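PDB 3TSA: NDP-rhamnosyltransferase from Saccharopolyspora spinosa, which belongs to the GT-B glycosyltransferases, proteins built of two Rossmann-like domains that face each other across a cleft. Local coordinates for residues A302-I307 / K365-I370; M228-T233 / A256-H261; V221-G226 / A236-A241. All coordinates share one frame; numbering follows the deposited sequence.

Contact 1 of 3, residues A302-I307 / K365-I370; sequences ATRLGI and KLSDEI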
ATOM      1  N   ALA A 302     -19.965  -0.560  -1.219  1.00 13.62           N
ATOM      2  CA  ALA A 302     -21.234  -0.428  -1.890  1.00 12.96           C
ATOM      3  C   ALA A 302     -21.890   0.935  -1.502  1.00 12.50           C
ATOM      4  O   ALA A 302     -22.339   1.673  -2.403  1.00 13.40           O
ATOM      5  CB  ALA A 302     -22.168  -1.618  -1.602  1.00 13.54           C
ATOM      6  N   THR A 303     -21.920   1.242  -0.207  1.00 11.65           N
ATOM      7  CA  THR A 303     -22.692   2.414   0.295  1.00 12.92           C
ATOM      8  C   THR A 303     -22.010   3.693  -0.257  1.00 13.25           C
ATOM      9  O   THR A 303     -22.688   4.574  -0.829  1.00 15.36           O
ATOM     10  CB  THR A 303     -22.722   2.389   1.807  1.00 11.64           C
ATOM     11  OG1 THR A 303     -23.530   1.282   2.146  1.00 14.02           O
ATOM     12  CG2 THR A 303     -23.438   3.644   2.347  1.00 14.42           C
ATOM     13  N   ARG A 304     -20.681   3.711  -0.208  1.00 16.12           N
ATOM     14  CA  ARG A 304     -19.883   4.836  -0.786  1.00 15.22           C
ATOM     15  C   ARG A 304     -20.235   5.140  -2.249  1.00 16.87           C
ATOM     16  O   ARG A 304     -20.316   6.313  -2.681  1.00 16.84           O
ATOM     17  CB  ARG A 304     -18.358   4.593  -0.567  1.00 16.36           C
ATOM     18  CG  ARG A 304     -17.472   5.617  -1.235  1.00 21.83           C
ATOM     19  CD  ARG A 304     -17.685   7.070  -0.772  1.00 29.80           C
ATOM     20  NE  ARG A 304     -16.829   7.968  -1.562  1.00 30.32           N
ATOM     21  CZ  ARG A 304     -17.167   8.505  -2.732  1.00 33.56           C
ATOM     22  NH1 ARG A 304     -18.369   8.270  -3.277  1.00 30.06           N
ATOM     23  NH2 ARG A 304     -16.283   9.292  -3.361  1.00 30.47           N
ATOM     24  N   LEU A 305     -20.499   4.086  -3.031  1.00 17.01           N
ATOM     25  CA  LEU A 305     -20.746   4.179  -4.433  1.00 16.63           C
ATOM     26  C   LEU A 305     -22.264   4.315  -4.768  1.00 17.52           C
ATOM     27  O   LEU A 305     -22.670   4.292  -5.938  1.00 20.54           O
ATOM     28  CB  LEU A 305     -20.072   2.965  -5.125  1.00 15.55           C
ATOM     29  CG  LEU A 305     -18.550   2.862  -5.157  1.00 19.31           C
ATOM     30  CD1 LEU A 305     -18.148   1.551  -5.883  1.00 21.12           C
ATOM     31  CD2 LEU A 305     -18.063   4.131  -5.861  1.00 31.35           C
ATOM     32  N   GLY A 306     -23.105   4.351  -3.745  1.00 16.77           N
ATOM     33  CA  GLY A 306     -24.572   4.568  -3.859  1.00 16.11           C
ATOM     34  C   GLY A 306     -25.301   3.299  -4.350  1.00 15.14           C
ATOM     35  O   GLY A 306     -26.356   3.402  -4.952  1.00 15.83           O
ATOM     36  N   ILE A 307     -24.758   2.118  -4.031  1.00 14.11           N
ATOM     37  CA  ILE A 307     -25.290   0.831  -4.519  1.00 12.63           C
ATOM     38  C   ILE A 307     -26.067   0.152  -3.361  1.00 13.45           C
ATOM     39  O   ILE A 307     -25.509  -0.113  -2.301  1.00 13.09           O
ATOM     40  CB  ILE A 307     -24.177  -0.080  -4.963  1.00 10.96           C
ATOM     41  CG1 ILE A 307     -23.209   0.542  -6.006  1.00 14.78           C
ATOM     42  CG2 ILE A 307     -24.782  -1.402  -5.582  1.00 12.72           C
ATOM     43  CD1 ILE A 307     -23.923   1.110  -7.192  1.00 17.15           C
ATOM     44  N   LYS A 365     -28.034   8.961  -0.443  1.00 12.55           N
ATOM     45  CA  LYS A 365     -28.066   9.769   0.820  1.00 12.06           C
ATOM     46  C   LYS A 365     -26.995   9.349   1.834  1.00 12.13           C
ATOM     47  O   LYS A 365     -26.281  10.163   2.452  1.00 11.81           O
ATOM     48  CB  LYS A 365     -29.506   9.802   1.445  1.00 11.59           C
ATOM     49  CG  LYS A 365     -30.480  10.555   0.530  1.00 14.60           C
ATOM     50  CD  LYS A 365     -30.170  12.047   0.522  1.00 22.65           C
ATOM     51  CE  LYS A 365     -31.138  12.789  -0.325  1.00 27.20           C
ATOM     52  NZ  LYS A 365     -30.998  14.156   0.115  1.00 33.38           N
ATOM     53  N   LEU A 366     -26.834   8.032   2.003  1.00 10.75           N
ATOM     54  CA  LEU A 366     -25.819   7.528   2.897  1.00 12.52           C
ATOM     55  C   LEU A 366     -24.411   7.862   2.349  1.00 12.96           C
ATOM     56  O   LEU A 366     -23.497   8.177   3.122  1.00 12.14           O
ATOM     57  CB  LEU A 366     -25.966   5.996   3.063  1.00 11.89           C
ATOM     58  CG  LEU A 366     -27.274   5.585   3.788  1.00 12.68           C
ATOM     59  CD1 LEU A 366     -27.442   4.028   3.698  1.00 14.39           C
ATOM     60  CD2 LEU A 366     -27.249   5.869   5.251  1.00 12.74           C
ATOM     61  N   SER A 367     -24.265   7.769   1.026  1.00 13.61           N
ATOM     62  CA  SER A 367     -22.968   8.006   0.402  1.00 13.04           C
ATOM     63  C   SER A 367     -22.589   9.499   0.721  1.00 13.45           C
ATOM     64  O   SER A 367     -21.449   9.902   0.993  1.00 13.59           O
ATOM     65  CB  SER A 367     -23.091   7.828  -1.074  1.00 15.37           C
ATOM     66  OG  SER A 367     -21.815   8.169  -1.520  1.00 20.37           O
ATOM     67  N   ASP A 368     -23.589  10.345   0.718  1.00 12.76           N
ATOM     68  CA  ASP A 368     -23.357  11.780   1.068  1.00 14.10           C
ATOM     69  C   ASP A 368     -22.902  12.009   2.526  1.00 14.17           C
ATOM     70  O   ASP A 368     -22.135  12.990   2.765  1.00 15.23           O
ATOM     71  CB  ASP A 368     -24.607  12.629   0.793  1.00 14.80           C
ATOM     72  CG  ASP A 368     -24.989  12.727  -0.686  1.00 15.62           C
ATOM     73  OD1 ASP A 368     -24.233  12.357  -1.611  1.00 17.75           O
ATOM     74  OD2 ASP A 368     -26.070  13.263  -0.971  1.00 16.52           O
ATOM     75  N   GLU A 369     -23.341  11.173   3.463  1.00 13.72           N
ATOM     76  CA  GLU A 369     -22.834  11.232   4.831  1.00 14.07           C
ATOM     77  C   GLU A 369     -21.347  10.881   4.851  1.00 13.10           C
ATOM     78  O   GLU A 369     -20.576  11.514   5.562  1.00 15.44           O
ATOM     79  CB  GLU A 369     -23.594  10.263   5.734  1.00 12.94           C
ATOM     80  CG  GLU A 369     -25.021  10.690   6.007  1.00 12.19           C
ATOM     81  CD  GLU A 369     -25.611   9.747   7.057  1.00 13.19           C
ATOM     82  OE1 GLU A 369     -25.155   9.768   8.207  1.00 12.12           O
ATOM     83  OE2 GLU A 369     -26.505   8.980   6.670  1.00 15.39           O
ATOM     84  N   ILE A 370     -20.955   9.888   4.053  1.00 12.48           N
ATOM     85  CA  ILE A 370     -19.564   9.501   3.938  1.00 14.46           C
ATOM     86  C   ILE A 370     -18.724  10.641   3.353  1.00 14.18           C
ATOM     87  O   ILE A 370     -17.688  11.013   3.936  1.00 15.12           O
ATOM     88  CB  ILE A 370     -19.390   8.217   3.098  1.00 11.45           C
ATOM     89  CG1 ILE A 370     -20.033   7.028   3.849  1.00 13.10           C
ATOM     90  CG2 ILE A 370     -17.915   7.907   2.900  1.00 13.13           C
ATOM     91  CD1 ILE A 370     -20.075   5.704   3.004  1.00 16.36           C
TER

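Contact 2 of 3, residues M228-T233 / A256-H261; sequences MVLNAT and AVPPEH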
ATOM      1  N   MET A 228     -13.658 -14.793   6.091  1.00 22.40           N
ATOM      2  CA  MET A 228     -13.980 -15.095   7.524  1.00 21.94           C
ATOM      3  C   MET A 228     -15.429 -15.534   7.644  1.00 21.11           C
ATOM      4  O   MET A 228     -15.691 -16.468   8.371  1.00 18.71           O
ATOM      5  CB  MET A 228     -13.729 -13.939   8.516  1.00 24.21           C
ATOM      6  CG  MET A 228     -12.310 -13.511   8.811  1.00 31.69           C
ATOM      7  SD  MET A 228     -11.144 -14.652   9.578  1.00 47.42           S
ATOM      8  CE  MET A 228     -12.013 -15.049  11.136  1.00 44.79           C
ATOM      9  N   VAL A 229     -16.320 -14.820   6.977  1.00 21.45           N
ATOM     10  CA  VAL A 229     -17.744 -15.147   7.006  1.00 21.82           C
ATOM     11  C   VAL A 229     -17.992 -16.571   6.492  1.00 20.01           C
ATOM     12  O   VAL A 229     -18.568 -17.326   7.210  1.00 18.99           O
ATOM     13  CB  VAL A 229     -18.608 -14.118   6.261  1.00 23.69           C
ATOM     14  CG1 VAL A 229     -20.104 -14.565   6.289  1.00 28.18           C
ATOM     15  CG2 VAL A 229     -18.493 -12.737   6.962  1.00 27.17           C
ATOM     16  N   LEU A 230     -17.487 -16.934   5.317  1.00 18.46           N
ATOM     17  CA  LEU A 230     -17.725 -18.281   4.741  1.00 17.58           C
ATOM     18  C   LEU A 230     -17.036 -19.401   5.483  1.00 18.73           C
ATOM     19  O   LEU A 230     -17.547 -20.528   5.517  1.00 18.26           O
ATOM     20  CB  LEU A 230     -17.406 -18.337   3.221  1.00 18.67           C
ATOM     21  CG  LEU A 230     -18.217 -17.366   2.357  1.00 19.82           C
ATOM     22  CD1 LEU A 230     -17.634 -17.395   0.934  1.00 19.07           C
ATOM     23  CD2 LEU A 230     -19.709 -17.837   2.421  1.00 21.17           C
ATOM     24  N   ASN A 231     -15.848 -19.108   6.043  1.00 18.93           N
ATOM     25  CA  ASN A 231     -15.218 -20.038   6.994  1.00 20.35           C
ATOM     26  C   ASN A 231     -16.160 -20.352   8.139  1.00 20.90           C
ATOM     27  O   ASN A 231     -16.213 -21.471   8.642  1.00 22.11           O
ATOM     28  CB  ASN A 231     -13.868 -19.505   7.514  1.00 20.39           C
ATOM     29  CG  ASN A 231     -12.761 -19.680   6.473  1.00 23.56           C
ATOM     30  OD1 ASN A 231     -13.003 -20.282   5.435  1.00 25.72           O
ATOM     31  ND2 ASN A 231     -11.549 -19.141   6.746  1.00 26.75           N
ATOM     32  N   ALA A 232     -16.890 -19.339   8.577  1.00 19.37           N
ATOM     33  CA  ALA A 232     -17.765 -19.516   9.730  1.00 20.58           C
ATOM     34  C   ALA A 232     -19.090 -20.214   9.344  1.00 19.10           C
ATOM     35  O   ALA A 232     -19.568 -21.093  10.054  1.00 21.11           O
ATOM     36  CB  ALA A 232     -18.022 -18.148  10.430  1.00 18.39           C
ATOM     37  N   THR A 233     -19.692 -19.767   8.241  1.00 18.15           N
ATOM     38  CA  THR A 233     -21.041 -20.144   7.837  1.00 16.90           C
ATOM     39  C   THR A 233     -21.116 -21.474   7.037  1.00 16.03           C
ATOM     40  O   THR A 233     -22.166 -22.116   7.026  1.00 19.55           O
ATOM     41  CB  THR A 233     -21.696 -19.055   6.954  1.00 17.78           C
ATOM     42  OG1 THR A 233     -20.933 -18.857   5.750  1.00 15.17           O
ATOM     43  CG2 THR A 233     -21.894 -17.704   7.725  1.00 17.23           C
ATOM     44  N   ALA A 256     -18.141 -12.828  -6.199  1.00 16.97           N
ATOM     45  CA  ALA A 256     -16.837 -12.420  -5.654  1.00 18.60           C
ATOM     46  C   ALA A 256     -16.613 -13.124  -4.297  1.00 20.18           C
ATOM     47  O   ALA A 256     -17.127 -12.649  -3.264  1.00 21.46           O
ATOM     48  CB  ALA A 256     -16.756 -10.868  -5.513  1.00 19.15           C
ATOM     49  N   VAL A 257     -15.937 -14.282  -4.292  1.00 20.82           N
ATOM     50  CA  VAL A 257     -15.653 -15.021  -3.050  1.00 19.96           C
ATOM     51  C   VAL A 257     -14.187 -15.419  -3.107  1.00 20.17           C
ATOM     52  O   VAL A 257     -13.632 -15.374  -4.206  1.00 20.36           O
ATOM     53  CB  VAL A 257     -16.566 -16.248  -2.829  1.00 21.91           C
ATOM     54  CG1 VAL A 257     -18.042 -15.792  -2.844  1.00 22.08           C
ATOM     55  CG2 VAL A 257     -16.261 -17.366  -3.827  1.00 21.49           C
ATOM     56  N   PRO A 258     -13.565 -15.780  -1.962  1.00 19.27           N
ATOM     57  CA  PRO A 258     -12.136 -16.121  -1.915  1.00 21.57           C
ATOM     58  C   PRO A 258     -11.855 -17.346  -2.737  1.00 23.60           C
ATOM     59  O   PRO A 258     -12.742 -18.206  -2.858  1.00 22.09           O
ATOM     60  CB  PRO A 258     -11.931 -16.489  -0.436  1.00 22.47           C
ATOM     61  CG  PRO A 258     -12.936 -15.605   0.253  1.00 20.61           C
ATOM     62  CD  PRO A 258     -14.138 -15.788  -0.601  1.00 21.86           C
ATOM     63  N   PRO A 259     -10.622 -17.487  -3.245  1.00 25.04           N
ATOM     64  CA  PRO A 259     -10.267 -18.611  -4.097  1.00 27.16           C
ATOM     65  C   PRO A 259     -10.693 -19.987  -3.540  1.00 29.15           C
ATOM     66  O   PRO A 259     -11.301 -20.798  -4.283  1.00 28.79           O
ATOM     67  CB  PRO A 259      -8.726 -18.536  -4.162  1.00 27.84           C
ATOM     68  CG  PRO A 259      -8.372 -17.138  -3.864  1.00 27.34           C
ATOM     69  CD  PRO A 259      -9.472 -16.606  -2.941  1.00 26.60           C
ATOM     70  N   GLU A 260     -10.416 -20.253  -2.262  1.00 30.69           N
ATOM     71  CA  GLU A 260     -10.775 -21.604  -1.709  1.00 32.63           C
ATOM     72  C   GLU A 260     -12.283 -21.881  -1.583  1.00 32.56           C
ATOM     73  O   GLU A 260     -12.702 -23.031  -1.453  1.00 35.57           O
ATOM     74  CB  GLU A 260     -10.056 -21.902  -0.399  1.00 32.93           C
ATOM     75  CG  GLU A 260     -10.620 -21.166   0.803  1.00 34.19           C
ATOM     76  CD  GLU A 260     -10.145 -19.708   0.921  1.00 39.66           C
ATOM     77  OE1 GLU A 260      -9.405 -19.148   0.043  1.00 40.40           O
ATOM     78  OE2 GLU A 260     -10.555 -19.116   1.934  1.00 38.95           O
ATOM     79  N   HIS A 261     -13.105 -20.834  -1.661  1.00 31.11           N
ATOM     80  CA  HIS A 261     -14.557 -21.020  -1.635  1.00 29.47           C
ATOM     81  C   HIS A 261     -15.216 -21.130  -3.019  1.00 29.69           C
ATOM     82  O   HIS A 261     -16.432 -21.286  -3.109  1.00 30.04           O
ATOM     83  CB  HIS A 261     -15.234 -19.924  -0.781  1.00 29.99           C
ATOM     84  CG  HIS A 261     -14.773 -19.901   0.649  1.00 28.35           C
ATOM     85  ND1 HIS A 261     -15.132 -20.867   1.563  1.00 26.97           N
ATOM     86  CD2 HIS A 261     -14.036 -18.988   1.336  1.00 26.86           C
ATOM     87  CE1 HIS A 261     -14.575 -20.590   2.734  1.00 20.66           C
ATOM     88  NE2 HIS A 261     -13.919 -19.452   2.629  1.00 27.96           N
TER

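Contact 3 of 3, residues V221-G226 / A236-A241; sequences VCICMG and APLLRA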
ATOM      1  N   VAL A 221     -25.926  -8.012 -10.583  1.00 12.16           N
ATOM      2  CA  VAL A 221     -26.024  -8.165  -9.150  1.00 12.07           C
ATOM      3  C   VAL A 221     -24.702  -8.773  -8.717  1.00 14.23           C
ATOM      4  O   VAL A 221     -24.316  -9.848  -9.207  1.00 14.23           O
ATOM      5  CB  VAL A 221     -27.174  -9.164  -8.858  1.00 11.92           C
ATOM      6  CG1 VAL A 221     -27.210  -9.617  -7.343  1.00 18.38           C
ATOM      7  CG2 VAL A 221     -28.509  -8.514  -9.249  1.00 14.50           C
ATOM      8  N   CYS A 222     -23.979  -8.130  -7.776  1.00 13.57           N
ATOM      9  CA  CYS A 222     -22.761  -8.740  -7.262  1.00 13.99           C
ATOM     10  C   CYS A 222     -23.048  -9.484  -5.937  1.00 13.67           C
ATOM     11  O   CYS A 222     -23.619  -8.871  -5.017  1.00 15.05           O
ATOM     12  CB  CYS A 222     -21.679  -7.673  -7.049  1.00 13.78           C
ATOM     13  SG  CYS A 222     -20.151  -8.237  -6.231  1.00 16.55           S
ATOM     14  N   ILE A 223     -22.519 -10.690  -5.780  1.00 11.96           N
ATOM     15  CA  ILE A 223     -22.593 -11.453  -4.543  1.00 12.32           C
ATOM     16  C   ILE A 223     -21.180 -11.498  -4.041  1.00 14.55           C
ATOM     17  O   ILE A 223     -20.283 -12.020  -4.729  1.00 14.93           O
ATOM     18  CB  ILE A 223     -23.143 -12.903  -4.783  1.00 11.19           C
ATOM     19  CG1 ILE A 223     -24.566 -12.825  -5.300  1.00 13.18           C
ATOM     20  CG2 ILE A 223     -22.971 -13.730  -3.483  1.00 10.45           C
ATOM     21  CD1 ILE A 223     -24.987 -14.239  -5.890  1.00 13.80           C
ATOM     22  N   CYS A 224     -20.964 -10.892  -2.857  1.00 14.36           N
ATOM     23  CA  CYS A 224     -19.621 -10.723  -2.320  1.00 16.30           C
ATOM     24  C   CYS A 224     -19.645 -11.084  -0.831  1.00 18.00           C
ATOM     25  O   CYS A 224     -20.390 -10.440  -0.006  1.00 15.79           O
ATOM     26  CB  CYS A 224     -19.194  -9.298  -2.542  1.00 15.90           C
ATOM     27  SG  CYS A 224     -17.444  -9.118  -1.979  1.00 21.67           S
ATOM     28  N   MET A 225     -18.973 -12.198  -0.536  1.00 18.29           N
ATOM     29  CA  MET A 225     -18.846 -12.755   0.827  1.00 20.30           C
ATOM     30  C   MET A 225     -17.357 -13.080   1.064  1.00 18.89           C
ATOM     31  O   MET A 225     -16.715 -13.662   0.175  1.00 22.45           O
ATOM     32  CB  MET A 225     -19.755 -13.985   1.006  1.00 20.21           C
ATOM     33  CG  MET A 225     -21.166 -13.499   1.043  1.00 24.71           C
ATOM     34  SD  MET A 225     -22.284 -14.851   1.062  1.00 27.53           S
ATOM     35  CE  MET A 225     -23.816 -14.006   0.592  1.00 24.56           C
ATOM     36  N   GLY A 226     -16.812 -12.640   2.202  1.00 19.64           N
ATOM     37  CA  GLY A 226     -15.381 -12.866   2.513  1.00 19.87           C
ATOM     38  C   GLY A 226     -15.011 -14.220   3.135  1.00 21.41           C
ATOM     39  O   GLY A 226     -15.870 -15.058   3.444  1.00 17.29           O
ATOM     40  N   ALA A 236     -23.826 -22.210   2.849  1.00 15.31           N
ATOM     41  CA  ALA A 236     -25.265 -21.881   2.740  1.00 16.09           C
ATOM     42  C   ALA A 236     -25.611 -20.463   2.276  1.00 14.40           C
ATOM     43  O   ALA A 236     -26.414 -20.357   1.368  1.00 13.84           O
ATOM     44  CB  ALA A 236     -26.063 -22.230   4.033  1.00 16.13           C
ATOM     45  N   PRO A 237     -25.005 -19.394   2.833  1.00 16.53           N
ATOM     46  CA  PRO A 237     -25.404 -18.028   2.392  1.00 14.57           C
ATOM     47  C   PRO A 237     -25.010 -17.732   0.923  1.00 16.15           C
ATOM     48  O   PRO A 237     -25.807 -17.140   0.163  1.00 16.18           O
ATOM     49  CB  PRO A 237     -24.761 -17.107   3.424  1.00 13.23           C
ATOM     50  CG  PRO A 237     -23.606 -17.860   3.910  1.00 16.70           C
ATOM     51  CD  PRO A 237     -24.047 -19.325   3.956  1.00 16.55           C
ATOM     52  N   LEU A 238     -23.918 -18.354   0.486  1.00 15.77           N
ATOM     53  CA  LEU A 238     -23.463 -18.209  -0.900  1.00 15.35           C
ATOM     54  C   LEU A 238     -24.411 -18.973  -1.811  1.00 15.96           C
ATOM     55  O   LEU A 238     -24.873 -18.441  -2.826  1.00 15.73           O
ATOM     56  CB  LEU A 238     -22.049 -18.739  -1.068  1.00 16.46           C
ATOM     57  CG  LEU A 238     -21.331 -18.555  -2.416  1.00 15.99           C
ATOM     58  CD1 LEU A 238     -21.215 -17.058  -2.833  1.00 17.78           C
ATOM     59  CD2 LEU A 238     -19.953 -19.274  -2.407  1.00 16.80           C
ATOM     60  N   LEU A 239     -24.740 -20.205  -1.441  1.00 14.64           N
ATOM     61  CA  LEU A 239     -25.593 -20.999  -2.343  1.00 15.42           C
ATOM     62  C   LEU A 239     -26.938 -20.312  -2.423  1.00 14.74           C
ATOM     63  O   LEU A 239     -27.571 -20.275  -3.520  1.00 15.82           O
ATOM     64  CB  LEU A 239     -25.763 -22.401  -1.721  1.00 15.63           C
ATOM     65  CG  LEU A 239     -24.476 -23.231  -1.766  1.00 21.84           C
ATOM     66  CD1 LEU A 239     -24.625 -24.596  -0.997  1.00 27.36           C
ATOM     67  CD2 LEU A 239     -24.030 -23.408  -3.249  1.00 26.70           C
ATOM     68  N   ARG A 240     -27.417 -19.823  -1.262  1.00 14.59           N
ATOM     69  CA  ARG A 240     -28.741 -19.193  -1.213  1.00 14.29           C
ATOM     70  C   ARG A 240     -28.766 -17.978  -2.088  1.00 14.37           C
ATOM     71  O   ARG A 240     -29.722 -17.785  -2.821  1.00 11.95           O
ATOM     72  CB  ARG A 240     -29.167 -18.801   0.208  1.00 13.82           C
ATOM     73  CG  ARG A 240     -29.594 -20.020   1.042  1.00 14.29           C
ATOM     74  CD  ARG A 240     -29.451 -19.845   2.561  1.00 15.95           C
ATOM     75  NE  ARG A 240     -29.861 -21.100   3.269  1.00 16.12           N
ATOM     76  CZ  ARG A 240     -29.620 -21.364   4.563  1.00 14.42           C
ATOM     77  NH1 ARG A 240     -28.903 -20.573   5.312  1.00 18.34           N
ATOM     78  NH2 ARG A 240     -30.020 -22.539   5.057  1.00 20.66           N
ATOM     79  N   ALA A 241     -27.728 -17.156  -2.041  1.00 15.31           N
ATOM     80  CA  ALA A 241     -27.723 -15.923  -2.863  1.00 14.29           C
ATOM     81  C   ALA A 241     -27.587 -16.217  -4.335  1.00 15.12           C
ATOM     82  O   ALA A 241     -28.200 -15.541  -5.151  1.00 15.57           O
ATOM     83  CB  ALA A 241     -26.529 -14.974  -2.418  1.00 14.96           C
TER

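Contact 1 of 3, residues A302-I307 / K365-I370
Arg304 and Thr303, at the C-terminal end of helix 296-304, lean on Ser367, Ile370 and Leu366 of helix 358-371. The Arg304 side chain can be followed outward from its root. Its CB lies 4.1 Å from Ile370 CD1, and that same methyl also reaches down to the arginine backbone, 3.8 Å from Arg304 N. CG stands anti to the backbone N (chi1 175°) and the chain then bends at chi2 (60°), which carries CD to 3.8 Å from Ile370 CG2, so two methyls of the isoleucine line the aliphatic part of the arginine. At the tip, NH1 passes obliquely by Ser367 OG at 3.9 Å. The polar tie belongs instead to the arginine carbonyl: Ser367 OG donates a 2.7 Å hydrogen bond to Arg304 O. The hydroxyl approaches from above the carbonyl plane, 42° out of it, rather than on a lone pair. One residue earlier on each helix, Thr303 CG2 packs against Leu366 CB at 3.5 Å, while the threonine hydroxyl turns back to its own helix and bonds to Ala299 O, with Gln309 and Tyr321 as further partners. Just beyond Arg304 the chain ends its helix at Gly306 in a Schellman motif: Ile307 N bonds to Ala302 O, and Gly306 N bonds to Thr303 O at 3.0 Å. Leu366 also touches Ser185, in a loop after strand 177-180. The pairing thus joins a Schellman-terminated helix to a later helix of the C-terminal Rossmann-like domain of a GT-B fold.

Contact 2 of 3, residues M228-T233 / A256-H261
Leu230 and His261 make the main contact, a CH-pi interaction. Leu230 CB sits over the centre of the imidazole, 3.6 Å from its centroid and only 9° off the ring normal. The opposite face is covered, nearer the rim, by Glu260 CG, so the ring is held between an aliphatic carbon of the helix and one of its own loop. Apolar packing continues past the ring: Leu230 CD1 lies 3.8 Å from His261 CG, 4.1 Å from Val257 CB and equally far from Pro258 CD. Of the polar groups, Asn231 OD1 comes to the ring edge, in plane, 3.1 Å from His261 NE2, with the amide turned 56° from the ring. The carboxylate of Glu260 is engaged elsewhere, in a salt bridge with Arg227, the residue just before Met228; Pro258 and Pro259 also touch that arginine. Segment 256-261 begins where strand 251-256 ends, and helix 227-233 starts soon after the neighbouring parallel strand 219-224. The contact therefore closes over the C-terminal ends of two adjacent strands, while Met228, on the helix side turned from the loop, touches Tyr11 and Tyr315.

Contact 3 of 3, residues V221-G226 / A236-A241
Ile223 and Met225 reach the helix through similar first torsions. In Ile223, chi1 of -63° sets CG2 anti to the backbone N and CG1 anti to the carbonyl carbon, spreading two branches toward helix 236-246. Met225 has its CG anti to the carbonyl carbon (chi1 -71°) and runs on extended, so that its sulfur and terminal methyl arrive at the first turn of the helix. The isoleucine branches divide the work. CG2 meets Leu238 CD1 at 3.8 Å, the two side chains crossing at a slant, and it also touches Ala241 CB at 3.9 Å. CD1 goes on past that methyl to the backbone, 3.5 Å from Ala241 O. Met225 works at the other end: SD lies 3.9 Å from Leu238 N and 4.1 Å from Pro237 CB, whereas CE packs on the carbonyl at 3.7 Å from Pro237 O and reaches Ala241 CB at 4.2 Å. All five touching residues are buried, and the packing is apolar side chains against one another and against helix backbone. At the small Ala241 the helix comes close, its CA 7.0 Å from that of Ile223. The CB of Cys224, between the two, points away from the helix, and its side chain touches Ala256 and Leu280. Neighbours extend the layer: Ile291 of strand 289-292 touches Ile223 and Ala241, Phe346 of helix 343-354 touches Ala241, and Leu238 reaches Ile255 of strand 251-256. Strand 219-224, helix 236-246 and strand 251-256 form the first beta-alpha-beta crossover of this parallel sheet, the unit from which Rossmann-like domains are built.

How the contacts relate
All three contacts belong to the half of the chain built around the six-stranded parallel sheet. Contacts 2 and 3 interlock: their segments alternate along the chain, their centres lie 10 Å apart, and they meet directly where Ala256 N probably bonds Ile223 O (2.7 Å) and Val257 CG1 packs on Leu238 CD1 (3.4 Å). Contact 3 uses strand 219-224, and the second segment of contact 2 begins at the end of its neighbour, strand 251-256. Contact 1 comes later in sequence, its centre 21 Å from contact 3 and 25 Å from contact 2, and touches neither. It pairs helices 296-304 and 358-371, so the set covers the first crossover of the domain and a packing of two of its later helices.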